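Local coordinates for mandelate racemase/muconate lactonizing enzyme family protein (Sulfitobacter sp. NAS-14.1, PDB 3T4W) that is of unsettled substrate but, as a member of the enolase superfamily, probably acts as a lyase on a carboxylate substrate through an enolate intermediate, at residues T151-L156 against I186-A191; G182-K187 against D376-A381; F213-R218 against A248-L253. One frame throughout, in Å; residues are numbered along the deposited sequence.

In the fold
Contacts 1 and 3 join parts of the beta/alpha barrel, and contact 2 ties it to the later strand 378-380. Contacts 1 and 2 share strand 185-188: contact 2 meets the turn leading into it, whereas contact 1 pairs Ile186 and Lys187 of it with strand 146-152. Their centres are about 15 Å apart, and Tyr183 CE1 lies 3.7 Å from Thr151 N. Contact 3, about 13 Å from contact 1 and 19 Å from contact 2 between centres, sits on the outer helix 204-221; Ile217 of that helix packs against Leu153, Ile186 and Phe188. In this superfamily the active site opens at the C-terminal ends of barrel strands, the end reached by contact 1.

Contact 1: residues T151-L156 against I186-A191; sequences TYLYPL and IKFDPA
Thr151 and Tyr152 pair in parallel with Ile186 and Lys187, and two backbone hydrogen bonds fix the register. Lys187 N gives its proton to Thr151 O at 3.0 Å, and Leu153 N gives its own to Lys187 O at 2.9 Å, with a C=O...N angle of 171°. Each acceptor also receives a CA-H contact, Ile186 CA on Thr151 O and Tyr152 CA on Lys187 O, both at 3.4 Å. The other edge of strand 185-188 is satisfied too, through backbone bonds from Ile186 and Phe188 to strand 226-229 and the residue after it.

Lys187 O has a further neighbour: it stands 3.6 Å above the plane of the Tyr152 ring, toward its rim. Phe188 CA lies over the ring face as well, a CH-pi contact 4.2 Å from the centroid. With CG anti to the backbone N (chi1 -152°), the Tyr152 ring leans across the neighbouring strand, so that its OH reaches Asp189 N; the angle there is too poor for a hydrogen bond.

Strand 146-152, helix 168-180 and strand 185-188 form a right-handed beta-alpha-beta unit of the enolase-type barrel. On the side facing the helices, Leu153 CD2 meets Ile186 CB at 3.8 Å, while CD1 approaches Phe188 CB; Ile217 of helix 204-221 closes over this patch. The opposite side is polar. Lys187 runs past the Tyr152 ring with its CG and CE, then bends at chi3, and its NZ forms salt bridges with Glu256 and Glu357 and a hydrogen bond with Tyr150. The Asp189 carboxylate divides its work: OD2 is bonded to His232 and Gln234, and OD1 accepts from Ala191 N at 3.2 Å in an Asx turn, met from above the carboxylate plane.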
ATOM      1  N   THR A 151      25.168 -14.434 -27.156  1.00 13.85           N
ATOM      2  CA  THR A 151      26.561 -14.347 -26.745  1.00 14.37           C
ATOM      3  C   THR A 151      26.940 -12.922 -26.353  1.00 16.91           C
ATOM      4  O   THR A 151      26.222 -11.963 -26.637  1.00 17.03           O
ATOM      5  CB  THR A 151      27.510 -14.828 -27.865  1.00 13.92           C
ATOM      6  OG1 THR A 151      28.865 -14.771 -27.410  1.00 17.20           O
ATOM      7  CG2 THR A 151      27.367 -13.957 -29.097  1.00 15.13           C
ATOM      8  N   TYR A 152      28.080 -12.800 -25.693  1.00 20.06           N
ATOM      9  CA  TYR A 152      28.637 -11.511 -25.351  1.00 20.54           C
ATOM     10  C   TYR A 152      29.419 -11.049 -26.572  1.00 20.67           C
ATOM     11  O   TYR A 152      29.772 -11.866 -27.423  1.00 22.83           O
ATOM     12  CB  TYR A 152      29.570 -11.685 -24.157  1.00 23.02           C
ATOM     13  CG  TYR A 152      29.723 -10.472 -23.268  1.00 25.29           C
ATOM     14  CD1 TYR A 152      29.023 -10.374 -22.071  1.00 24.44           C
ATOM     15  CD2 TYR A 152      30.591  -9.439 -23.610  1.00 28.86           C
ATOM     16  CE1 TYR A 152      29.172  -9.275 -21.245  1.00 26.04           C
ATOM     17  CE2 TYR A 152      30.749  -8.335 -22.790  1.00 27.23           C
ATOM     18  CZ  TYR A 152      30.035  -8.260 -21.611  1.00 28.56           C
ATOM     19  OH  TYR A 152      30.186  -7.167 -20.794  1.00 36.30           O
ATOM     20  N   LEU A 153      29.679  -9.749 -26.673  1.00 21.86           N
ATOM     21  CA  LEU A 153      30.508  -9.226 -27.760  1.00 22.27           C
ATOM     22  C   LEU A 153      31.994  -9.380 -27.433  1.00 25.49           C
ATOM     23  O   LEU A 153      32.556  -8.623 -26.642  1.00 23.16           O
ATOM     24  CB  LEU A 153      30.157  -7.767 -28.075  1.00 19.19           C
ATOM     25  CG  LEU A 153      28.762  -7.543 -28.685  1.00 20.39           C
ATOM     26  CD1 LEU A 153      28.566  -6.079 -29.052  1.00 16.44           C
ATOM     27  CD2 LEU A 153      28.505  -8.448 -29.901  1.00 13.71           C
ATOM     28  N   TYR A 154      32.625 -10.380 -28.039  1.00 23.12           N
ATOM     29  CA  TYR A 154      34.039 -10.620 -27.813  1.00 25.57           C
ATOM     30  C   TYR A 154      34.839 -10.073 -28.985  1.00 22.38           C
ATOM     31  O   TYR A 154      34.333 -10.012 -30.101  1.00 20.02           O
ATOM     32  CB  TYR A 154      34.317 -12.121 -27.636  1.00 27.92           C
ATOM     33  CG  TYR A 154      33.683 -12.738 -26.406  1.00 26.19           C
ATOM     34  CD1 TYR A 154      34.116 -12.395 -25.127  1.00 25.90           C
ATOM     35  CD2 TYR A 154      32.660 -13.674 -26.524  1.00 26.63           C
ATOM     36  CE1 TYR A 154      33.539 -12.958 -24.004  1.00 26.20           C
ATOM     37  CE2 TYR A 154      32.079 -14.245 -25.406  1.00 25.75           C
ATOM     38  CZ  TYR A 154      32.522 -13.882 -24.150  1.00 25.52           C
ATOM     39  OH  TYR A 154      31.945 -14.443 -23.038  1.00 29.32           O
ATOM     40  N   PRO A 155      36.097  -9.684 -28.732  1.00 25.04           N
ATOM     41  CA  PRO A 155      36.979  -9.154 -29.777  1.00 24.09           C
ATOM     42  C   PRO A 155      37.119 -10.129 -30.937  1.00 21.95           C
ATOM     43  O   PRO A 155      37.170 -11.335 -30.719  1.00 19.72           O
ATOM     44  CB  PRO A 155      38.332  -9.027 -29.064  1.00 27.07           C
ATOM     45  CG  PRO A 155      38.015  -8.973 -27.621  1.00 24.55           C
ATOM     46  CD  PRO A 155      36.778  -9.793 -27.431  1.00 24.60           C
ATOM     47  N   LEU A 156      37.180  -9.606 -32.153  1.00 28.03           N
ATOM     48  CA  LEU A 156      37.508 -10.411 -33.322  1.00 28.65           C
ATOM     49  C   LEU A 156      39.026 -10.625 -33.376  1.00 30.78           C
ATOM     50  O   LEU A 156      39.780  -9.911 -32.717  1.00 34.52           O
ATOM     51  CB  LEU A 156      37.008  -9.721 -34.592  1.00 27.41           C
ATOM     52  CG  LEU A 156      35.498  -9.475 -34.654  1.00 25.34           C
ATOM     53  CD1 LEU A 156      35.122  -8.680 -35.895  1.00 25.67           C
ATOM     54  CD2 LEU A 156      34.726 -10.787 -34.610  1.00 24.63           C
ATOM     55  N   ILE A 186      22.676 -10.031 -28.554  1.00 15.49           N
ATOM     56  CA  ILE A 186      24.061  -9.832 -28.165  1.00 15.02           C
ATOM     57  C   ILE A 186      24.133  -8.957 -26.918  1.00 17.94           C
ATOM     58  O   ILE A 186      23.349  -8.018 -26.771  1.00 15.23           O
ATOM     59  CB  ILE A 186      24.861  -9.173 -29.298  1.00 15.26           C
ATOM     60  CG1 ILE A 186      24.142  -7.917 -29.788  1.00 16.12           C
ATOM     61  CG2 ILE A 186      25.048 -10.138 -30.448  1.00 13.34           C
ATOM     62  CD1 ILE A 186      24.688  -7.388 -31.081  1.00 22.23           C
ATOM     63  N   LYS A 187      25.072  -9.275 -26.026  1.00 16.94           N
ATOM     64  CA  LYS A 187      25.251  -8.533 -24.785  1.00 16.80           C
ATOM     65  C   LYS A 187      26.600  -7.809 -24.731  1.00 19.35           C
ATOM     66  O   LYS A 187      27.586  -8.263 -25.309  1.00 20.69           O
ATOM     67  CB  LYS A 187      25.103  -9.459 -23.576  1.00 17.26           C
ATOM     68  CG  LYS A 187      25.195  -8.732 -22.245  1.00 18.88           C
ATOM     69  CD  LYS A 187      24.445  -9.458 -21.149  1.00 16.48           C
ATOM     70  CE  LYS A 187      25.265 -10.592 -20.571  1.00 16.09           C
ATOM     71  NZ  LYS A 187      24.387 -11.481 -19.760  1.00 16.87           N
ATOM     72  N   PHE A 188      26.628  -6.681 -24.030  1.00 15.13           N
ATOM     73  CA  PHE A 188      27.849  -5.903 -23.855  1.00 18.44           C
ATOM     74  C   PHE A 188      27.746  -5.123 -22.551  1.00 19.90           C
ATOM     75  O   PHE A 188      26.645  -4.922 -22.041  1.00 18.33           O
ATOM     76  CB  PHE A 188      28.069  -4.948 -25.041  1.00 17.79           C
ATOM     77  CG  PHE A 188      26.853  -4.126 -25.401  1.00 18.29           C
ATOM     78  CD1 PHE A 188      25.794  -4.693 -26.092  1.00 16.68           C
ATOM     79  CD2 PHE A 188      26.769  -2.793 -25.051  1.00 16.31           C
ATOM     80  CE1 PHE A 188      24.673  -3.944 -26.423  1.00 13.82           C
ATOM     81  CE2 PHE A 188      25.646  -2.040 -25.377  1.00 18.54           C
ATOM     82  CZ  PHE A 188      24.601  -2.618 -26.068  1.00 13.40           C
ATOM     83  N   ASP A 189      28.883  -4.712 -21.997  1.00 19.65           N
ATOM     84  CA  ASP A 189      28.866  -3.800 -20.852  1.00 22.87           C
ATOM     85  C   ASP A 189      29.907  -2.707 -20.987  1.00 17.62           C
ATOM     86  O   ASP A 189      31.086  -2.942 -20.754  1.00 15.74           O
ATOM     87  CB  ASP A 189      29.071  -4.519 -19.518  1.00 21.23           C
ATOM     88  CG  ASP A 189      28.772  -3.610 -18.331  1.00 22.68           C
ATOM     89  OD1 ASP A 189      28.262  -2.492 -18.566  1.00 22.93           O
ATOM     90  OD2 ASP A 189      29.030  -4.000 -17.174  1.00 19.78           O
ATOM     91  N   PRO A 190      29.463  -1.501 -21.354  1.00 18.03           N
ATOM     92  CA  PRO A 190      30.340  -0.350 -21.585  1.00 17.30           C
ATOM     93  C   PRO A 190      30.380   0.597 -20.388  1.00 14.53           C
ATOM     94  O   PRO A 190      31.003   1.651 -20.476  1.00 12.86           O
ATOM     95  CB  PRO A 190      29.660   0.367 -22.759  1.00 13.99           C
ATOM     96  CG  PRO A 190      28.295  -0.329 -22.949  1.00 16.87           C
ATOM     97  CD  PRO A 190      28.083  -1.213 -21.762  1.00 16.08           C
ATOM     98  N   ALA A 191      29.734   0.224 -19.288  1.00 14.67           N
ATOM     99  CA  ALA A 191      29.411   1.195 -18.241  1.00 16.33           C
ATOM    100  C   ALA A 191      30.458   1.385 -17.134  1.00 15.47           C
ATOM    101  O   ALA A 191      30.209   2.093 -16.156  1.00 16.69           O
ATOM    102  CB  ALA A 191      28.047   0.883 -17.642  1.00 16.83           C
TER

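Contact 2: residues G182-K187 against D376-A381; sequences GYTAIK and DGFITA
Positive phi angles at Gly182 (105°) and Gly377 (85°) turn the two chains so that their backbones meet directly, CA to CA at 4.0 Å both for Gly182 with Asp376 and for Tyr183 with Gly377. Neither glycine has a side chain in the way, which admits the close approach. The contact thus joins the turn between helix 168-180 and strand 185-188 to the turn before strand 378-380. Gly182 also ends helix 168-180 in a Schellman motif, with two bonds back into the last turn.

Tyr183 directs its CB away from residues 376-381, yet with CG beside the backbone N its ring turns a face to Gly377 CA. That same CA points a hydrogen at Gly182 O over 3.6 Å, with an angle of 157° at the hydrogen.

No direct hydrogen bond joins the segments. A water does so instead: Thr184 N donates to it at 3.0 Å, and it donates to Gly377 O, also at 3.0 Å. The apolar part is slight, Thr184 CG2 reaching Phe378 CE2 at 4.4 Å. The side-chain hydroxyls have partners in other parts of the chain: Arg148 for Thr184 OG1, Glu360 for Tyr183 OH.

Strand 146-152 lies between the strands that follow these turns, parallel to 185-188 and antiparallel to 378-380; Arg146, at its start, makes a cation-pi contact with the Phe378 ring, while Ile379 packs on Trp340 and Ile344 of helix 337-349.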
ATOM      1  N   GLY A 182      24.268 -16.248 -36.946  1.00 18.74           N
ATOM      2  CA  GLY A 182      22.944 -16.717 -36.571  1.00 15.25           C
ATOM      3  C   GLY A 182      22.373 -16.164 -35.275  1.00 19.25           C
ATOM      4  O   GLY A 182      21.164 -16.246 -35.035  1.00 17.69           O
ATOM      5  N   TYR A 183      23.234 -15.606 -34.430  1.00 18.00           N
ATOM      6  CA  TYR A 183      22.788 -15.056 -33.155  1.00 14.45           C
ATOM      7  C   TYR A 183      21.763 -13.958 -33.364  1.00 16.45           C
ATOM      8  O   TYR A 183      21.932 -13.086 -34.213  1.00 17.53           O
ATOM      9  CB  TYR A 183      23.967 -14.532 -32.347  1.00 14.14           C
ATOM     10  CG  TYR A 183      24.726 -15.624 -31.632  1.00 15.36           C
ATOM     11  CD1 TYR A 183      24.275 -16.126 -30.414  1.00 13.20           C
ATOM     12  CD2 TYR A 183      25.883 -16.164 -32.179  1.00 15.10           C
ATOM     13  CE1 TYR A 183      24.965 -17.126 -29.753  1.00 13.89           C
ATOM     14  CE2 TYR A 183      26.579 -17.169 -31.531  1.00 18.70           C
ATOM     15  CZ  TYR A 183      26.116 -17.645 -30.316  1.00 17.08           C
ATOM     16  OH  TYR A 183      26.808 -18.642 -29.667  1.00 18.62           O
ATOM     17  N   THR A 184      20.694 -14.007 -32.581  1.00 15.96           N
ATOM     18  CA  THR A 184      19.622 -13.033 -32.698  1.00 16.78           C
ATOM     19  C   THR A 184      19.596 -12.071 -31.514  1.00 16.65           C
ATOM     20  O   THR A 184      18.637 -11.309 -31.353  1.00 15.85           O
ATOM     21  CB  THR A 184      18.269 -13.737 -32.802  1.00 17.19           C
ATOM     22  OG1 THR A 184      18.079 -14.580 -31.657  1.00 13.22           O
ATOM     23  CG2 THR A 184      18.225 -14.590 -34.057  1.00 17.29           C
ATOM     24  N   ALA A 185      20.645 -12.130 -30.688  1.00 13.76           N
ATOM     25  CA  ALA A 185      20.807 -11.250 -29.524  1.00 16.23           C
ATOM     26  C   ALA A 185      22.267 -11.185 -29.061  1.00 16.01           C
ATOM     27  O   ALA A 185      23.001 -12.163 -29.148  1.00 13.35           O
ATOM     28  CB  ALA A 185      19.918 -11.702 -28.376  1.00 15.80           C
ATOM     29  N   ILE A 186      22.676 -10.031 -28.554  1.00 15.49           N
ATOM     30  CA  ILE A 186      24.061  -9.832 -28.165  1.00 15.02           C
ATOM     31  C   ILE A 186      24.133  -8.957 -26.918  1.00 17.94           C
ATOM     32  O   ILE A 186      23.349  -8.018 -26.771  1.00 15.23           O
ATOM     33  CB  ILE A 186      24.861  -9.173 -29.298  1.00 15.26           C
ATOM     34  CG1 ILE A 186      24.142  -7.917 -29.788  1.00 16.12           C
ATOM     35  CG2 ILE A 186      25.048 -10.138 -30.448  1.00 13.34           C
ATOM     36  CD1 ILE A 186      24.688  -7.388 -31.081  1.00 22.23           C
ATOM     37  N   LYS A 187      25.072  -9.275 -26.026  1.00 16.94           N
ATOM     38  CA  LYS A 187      25.251  -8.533 -24.785  1.00 16.80           C
ATOM     39  C   LYS A 187      26.600  -7.809 -24.731  1.00 19.35           C
ATOM     40  O   LYS A 187      27.586  -8.263 -25.309  1.00 20.69           O
ATOM     41  CB  LYS A 187      25.103  -9.459 -23.576  1.00 17.26           C
ATOM     42  CG  LYS A 187      25.195  -8.732 -22.245  1.00 18.88           C
ATOM     43  CD  LYS A 187      24.445  -9.458 -21.149  1.00 16.48           C
ATOM     44  CE  LYS A 187      25.265 -10.592 -20.571  1.00 16.09           C
ATOM     45  NZ  LYS A 187      24.387 -11.481 -19.760  1.00 16.87           N
ATOM     46  N   ASP A 376      23.768 -21.858 -35.769  1.00 18.93           N
ATOM     47  CA  ASP A 376      22.994 -20.758 -36.337  1.00 22.62           C
ATOM     48  C   ASP A 376      22.183 -20.030 -35.262  1.00 21.12           C
ATOM     49  O   ASP A 376      21.009 -19.702 -35.464  1.00 20.14           O
ATOM     50  CB  ASP A 376      22.069 -21.280 -37.438  1.00 20.93           C
ATOM     51  CG  ASP A 376      22.821 -22.059 -38.503  1.00 31.05           C
ATOM     52  OD1 ASP A 376      23.976 -21.681 -38.803  1.00 28.47           O
ATOM     53  OD2 ASP A 376      22.260 -23.045 -39.038  1.00 28.83           O
ATOM     54  N   GLY A 377      22.811 -19.801 -34.115  1.00 18.19           N
ATOM     55  CA  GLY A 377      22.199 -19.032 -33.048  1.00 16.72           C
ATOM     56  C   GLY A 377      21.295 -19.817 -32.116  1.00 17.33           C
ATOM     57  O   GLY A 377      20.788 -19.265 -31.139  1.00 18.05           O
ATOM     58  N   PHE A 378      21.088 -21.099 -32.395  1.00 15.86           N
ATOM     59  CA  PHE A 378      20.156 -21.885 -31.593  1.00 15.04           C
ATOM     60  C   PHE A 378      20.751 -23.188 -31.096  1.00 18.32           C
ATOM     61  O   PHE A 378      21.748 -23.672 -31.631  1.00 19.40           O
ATOM     62  CB  PHE A 378      18.872 -22.164 -32.375  1.00 17.43           C
ATOM     63  CG  PHE A 378      17.975 -20.969 -32.506  1.00 17.24           C
ATOM     64  CD1 PHE A 378      16.865 -20.828 -31.688  1.00 17.15           C
ATOM     65  CD2 PHE A 378      18.245 -19.980 -33.444  1.00 16.77           C
ATOM     66  CE1 PHE A 378      16.028 -19.720 -31.802  1.00 17.28           C
ATOM     67  CE2 PHE A 378      17.418 -18.869 -33.564  1.00 18.54           C
ATOM     68  CZ  PHE A 378      16.306 -18.740 -32.739  1.00 16.84           C
ATOM     69  N   ILE A 379      20.144 -23.748 -30.056  1.00 18.01           N
ATOM     70  CA  ILE A 379      20.598 -25.020 -29.521  1.00 16.14           C
ATOM     71  C   ILE A 379      19.475 -26.047 -29.573  1.00 18.55           C
ATOM     72  O   ILE A 379      18.384 -25.813 -29.053  1.00 20.46           O
ATOM     73  CB  ILE A 379      21.123 -24.894 -28.078  1.00 16.39           C
ATOM     74  CG1 ILE A 379      22.141 -23.757 -27.964  1.00 17.01           C
ATOM     75  CG2 ILE A 379      21.757 -26.196 -27.636  1.00 16.45           C
ATOM     76  CD1 ILE A 379      21.526 -22.386 -27.668  1.00 14.52           C
ATOM     77  N   THR A 380      19.749 -27.181 -30.208  1.00 17.17           N
ATOM     78  CA  THR A 380      18.764 -28.246 -30.349  1.00 16.02           C
ATOM     79  C   THR A 380      18.743 -29.114 -29.097  1.00 16.50           C
ATOM     80  O   THR A 380      19.794 -29.401 -28.522  1.00 18.66           O
ATOM     81  CB  THR A 380      19.075 -29.118 -31.580  1.00 18.04           C
ATOM     82  OG1 THR A 380      19.134 -28.288 -32.747  1.00 18.09           O
ATOM     83  CG2 THR A 380      18.007 -30.180 -31.773  1.00 14.04           C
ATOM     84  N   ALA A 381      17.549 -29.517 -28.667  1.00 13.60           N
ATOM     85  CA  ALA A 381      17.409 -30.319 -27.455  1.00 13.89           C
ATOM     86  C   ALA A 381      18.246 -31.581 -27.574  1.00 17.30           C
ATOM     87  O   ALA A 381      18.053 -32.372 -28.498  1.00 17.73           O
ATOM     88  CB  ALA A 381      15.951 -30.675 -27.215  1.00 14.09           C
TER
HETATM   89  O   HOH W   1      19.895 -16.400 -31.015  1.00 13.37           O

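Contact 3: residues F213-R218 against A248-L253; sequences FCKAIR and APYSPL
The Tyr250 ring has Lys215 N over one face, 3.7 Å above its plane and offset toward the rim, while the Arg218 guanidinium has Tyr250 O and Ser251 O at its edge, near its plane. These flat groups join an outer helix of the beta/alpha barrel, 204-221, to the turn between helix 237-247 and strand 254-256, the connection within the next beta-alpha-beta unit.

Tyr250 points its CB toward the helix, and its ring rests beside Cys214 and Lys215. Its CE1 sits 3.5 Å from Lys215 CA, and the Lys215 side chain, extended beyond CG, carries its CD past the ring to the hydroxyl. Nearer the backbone, Cys214 CB meets Tyr250 CB at 3.6 Å.

Arg218 starts with CG anti to the backbone N (chi1 174°) and then bends at chi2 and chi3, bringing its guanidinium to the turn. NH2 is bonded to Gly222 O, close after the helix, so the group spans the helix end and the turn. The second subunit approaches here: its Met204 packs on Arg218, and its Arg242 makes a weak hydrogen bond with Ser251 OG.

NH1 reaches two carbonyls, Ser251 O at 3.1 Å and Tyr250 O at 3.3 Å, both weakly. The straighter bond is from NE: Arg218 NE donates to Tyr250 O at 3.1 Å with an N-H...O angle of 158°, the oxygen only 5° out of the guanidinium plane.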
ATOM      1  N   PHE A 213      27.997   3.070 -27.495  1.00 13.53           N
ATOM      2  CA  PHE A 213      27.942   1.645 -27.789  1.00 13.36           C
ATOM      3  C   PHE A 213      26.574   1.287 -28.370  1.00 13.29           C
ATOM      4  O   PHE A 213      26.471   0.681 -29.442  1.00 13.51           O
ATOM      5  CB  PHE A 213      28.221   0.814 -26.532  1.00 14.05           C
ATOM      6  CG  PHE A 213      29.664   0.395 -26.382  1.00 14.07           C
ATOM      7  CD1 PHE A 213      30.650   1.331 -26.126  1.00 13.81           C
ATOM      8  CD2 PHE A 213      30.027  -0.938 -26.492  1.00 13.87           C
ATOM      9  CE1 PHE A 213      31.965   0.949 -25.991  1.00 16.03           C
ATOM     10  CE2 PHE A 213      31.344  -1.326 -26.353  1.00 11.79           C
ATOM     11  CZ  PHE A 213      32.313  -0.381 -26.102  1.00 16.17           C
ATOM     12  N   CYS A 214      25.524   1.675 -27.660  1.00 12.39           N
ATOM     13  CA  CYS A 214      24.171   1.376 -28.099  1.00 13.08           C
ATOM     14  C   CYS A 214      23.904   1.945 -29.486  1.00 14.81           C
ATOM     15  O   CYS A 214      23.393   1.248 -30.367  1.00 14.10           O
ATOM     16  CB  CYS A 214      23.154   1.899 -27.091  1.00 11.54           C
ATOM     17  SG  CYS A 214      23.236   1.066 -25.492  1.00 15.05           S
ATOM     18  N   LYS A 215      24.267   3.206 -29.689  1.00 15.39           N
ATOM     19  CA  LYS A 215      24.084   3.826 -30.994  1.00 18.03           C
ATOM     20  C   LYS A 215      24.748   2.984 -32.085  1.00 16.28           C
ATOM     21  O   LYS A 215      24.107   2.612 -33.071  1.00 16.02           O
ATOM     22  CB  LYS A 215      24.622   5.259 -31.003  1.00 16.53           C
ATOM     23  CG  LYS A 215      24.157   6.073 -32.205  1.00 20.21           C
ATOM     24  CD  LYS A 215      24.528   7.550 -32.083  1.00 18.32           C
ATOM     25  CE  LYS A 215      23.938   8.337 -33.248  1.00 25.36           C
ATOM     26  NZ  LYS A 215      23.978   9.813 -33.047  1.00 36.13           N
ATOM     27  N   ALA A 216      26.023   2.666 -31.888  1.00 13.09           N
ATOM     28  CA  ALA A 216      26.791   1.918 -32.881  1.00 14.39           C
ATOM     29  C   ALA A 216      26.262   0.493 -33.107  1.00 13.09           C
ATOM     30  O   ALA A 216      26.065   0.069 -34.236  1.00 13.55           O
ATOM     31  CB  ALA A 216      28.281   1.901 -32.502  1.00 12.68           C
ATOM     32  N   ILE A 217      26.028  -0.242 -32.032  1.00 13.80           N
ATOM     33  CA  ILE A 217      25.563  -1.616 -32.163  1.00 13.86           C
ATOM     34  C   ILE A 217      24.154  -1.691 -32.771  1.00 15.11           C
ATOM     35  O   ILE A 217      23.880  -2.541 -33.621  1.00 13.30           O
ATOM     36  CB  ILE A 217      25.627  -2.336 -30.807  1.00 12.28           C
ATOM     37  CG1 ILE A 217      27.076  -2.357 -30.309  1.00 12.50           C
ATOM     38  CG2 ILE A 217      25.046  -3.728 -30.905  1.00 10.17           C
ATOM     39  CD1 ILE A 217      27.214  -2.686 -28.837  1.00 13.54           C
ATOM     40  N   ARG A 218      23.266  -0.793 -32.348  1.00 15.03           N
ATOM     41  CA  ARG A 218      21.916  -0.760 -32.909  1.00 14.63           C
ATOM     42  C   ARG A 218      21.959  -0.397 -34.384  1.00 16.92           C
ATOM     43  O   ARG A 218      21.223  -0.963 -35.196  1.00 18.51           O
ATOM     44  CB  ARG A 218      21.011   0.215 -32.145  1.00 13.80           C
ATOM     45  CG  ARG A 218      19.629   0.413 -32.776  1.00 14.83           C
ATOM     46  CD  ARG A 218      18.830  -0.899 -32.854  1.00 16.23           C
ATOM     47  NE  ARG A 218      18.394  -1.371 -31.539  1.00 14.71           N
ATOM     48  CZ  ARG A 218      17.977  -2.608 -31.279  1.00 18.73           C
ATOM     49  NH1 ARG A 218      17.604  -2.937 -30.048  1.00 18.27           N
ATOM     50  NH2 ARG A 218      17.940  -3.523 -32.243  1.00 20.33           N
ATOM     51  N   ALA A 248      17.749   4.114 -23.133  1.00 17.51           N
ATOM     52  CA  ALA A 248      16.397   3.675 -23.488  1.00 15.99           C
ATOM     53  C   ALA A 248      16.042   3.919 -24.959  1.00 15.15           C
ATOM     54  O   ALA A 248      15.329   3.125 -25.565  1.00 15.45           O
ATOM     55  CB  ALA A 248      15.371   4.320 -22.574  1.00 13.79           C
ATOM     56  N   PRO A 249      16.525   5.028 -25.535  1.00 15.94           N
ATOM     57  CA  PRO A 249      16.194   5.291 -26.939  1.00 16.60           C
ATOM     58  C   PRO A 249      16.632   4.166 -27.879  1.00 18.01           C
ATOM     59  O   PRO A 249      15.959   3.892 -28.873  1.00 23.03           O
ATOM     60  CB  PRO A 249      16.975   6.578 -27.245  1.00 17.76           C
ATOM     61  CG  PRO A 249      17.109   7.258 -25.927  1.00 13.69           C
ATOM     62  CD  PRO A 249      17.256   6.150 -24.916  1.00 14.18           C
ATOM     63  N   TYR A 250      17.745   3.516 -27.569  1.00 16.03           N
ATOM     64  CA  TYR A 250      18.281   2.493 -28.463  1.00 17.44           C
ATOM     65  C   TYR A 250      17.569   1.171 -28.257  1.00 14.74           C
ATOM     66  O   TYR A 250      17.917   0.154 -28.860  1.00 14.90           O
ATOM     67  CB  TYR A 250      19.810   2.413 -28.333  1.00 12.67           C
ATOM     68  CG  TYR A 250      20.391   3.780 -28.581  1.00 14.89           C
ATOM     69  CD1 TYR A 250      20.644   4.221 -29.877  1.00 14.44           C
ATOM     70  CD2 TYR A 250      20.601   4.668 -27.533  1.00 15.13           C
ATOM     71  CE1 TYR A 250      21.135   5.487 -30.115  1.00 14.07           C
ATOM     72  CE2 TYR A 250      21.090   5.938 -27.760  1.00 15.71           C
ATOM     73  CZ  TYR A 250      21.352   6.343 -29.053  1.00 17.79           C
ATOM     74  OH  TYR A 250      21.836   7.611 -29.282  1.00 24.27           O
ATOM     75  N   SER A 251      16.551   1.219 -27.403  1.00 13.23           N
ATOM     76  CA  SER A 251      15.608   0.121 -27.212  1.00 13.81           C
ATOM     77  C   SER A 251      16.222  -1.228 -26.829  1.00 14.27           C
ATOM     78  O   SER A 251      15.984  -2.226 -27.504  1.00 13.28           O
ATOM     79  CB  SER A 251      14.752  -0.047 -28.467  1.00 15.71           C
ATOM     80  OG  SER A 251      13.721  -0.982 -28.225  1.00 23.80           O
ATOM     81  N   PRO A 252      17.002  -1.267 -25.737  1.00 15.59           N
ATOM     82  CA  PRO A 252      17.572  -2.544 -25.288  1.00 14.22           C
ATOM     83  C   PRO A 252      16.477  -3.482 -24.766  1.00 14.86           C
ATOM     84  O   PRO A 252      15.485  -3.006 -24.209  1.00 12.43           O
ATOM     85  CB  PRO A 252      18.496  -2.120 -24.143  1.00 13.43           C
ATOM     86  CG  PRO A 252      17.887  -0.809 -23.660  1.00 14.77           C
ATOM     87  CD  PRO A 252      17.489  -0.137 -24.925  1.00 13.73           C
ATOM     88  N   LEU A 253      16.620  -4.775 -24.943  1.00 11.96           N
ATOM     89  CA  LEU A 253      15.694  -5.744 -24.503  1.00 10.93           C
ATOM     90  C   LEU A 253      15.694  -5.971 -22.994  1.00 12.67           C
ATOM     91  O   LEU A 253      14.680  -6.195 -22.419  1.00 10.57           O
ATOM     92  CB  LEU A 253      15.994  -7.049 -25.195  1.00 13.93           C
ATOM     93  CG  LEU A 253      15.112  -8.250 -24.922  1.00 13.06           C
ATOM     94  CD1 LEU A 253      15.016  -9.032 -26.103  1.00 16.15           C
ATOM     95  CD2 LEU A 253      15.426  -9.123 -23.764  1.00  8.60           C
TER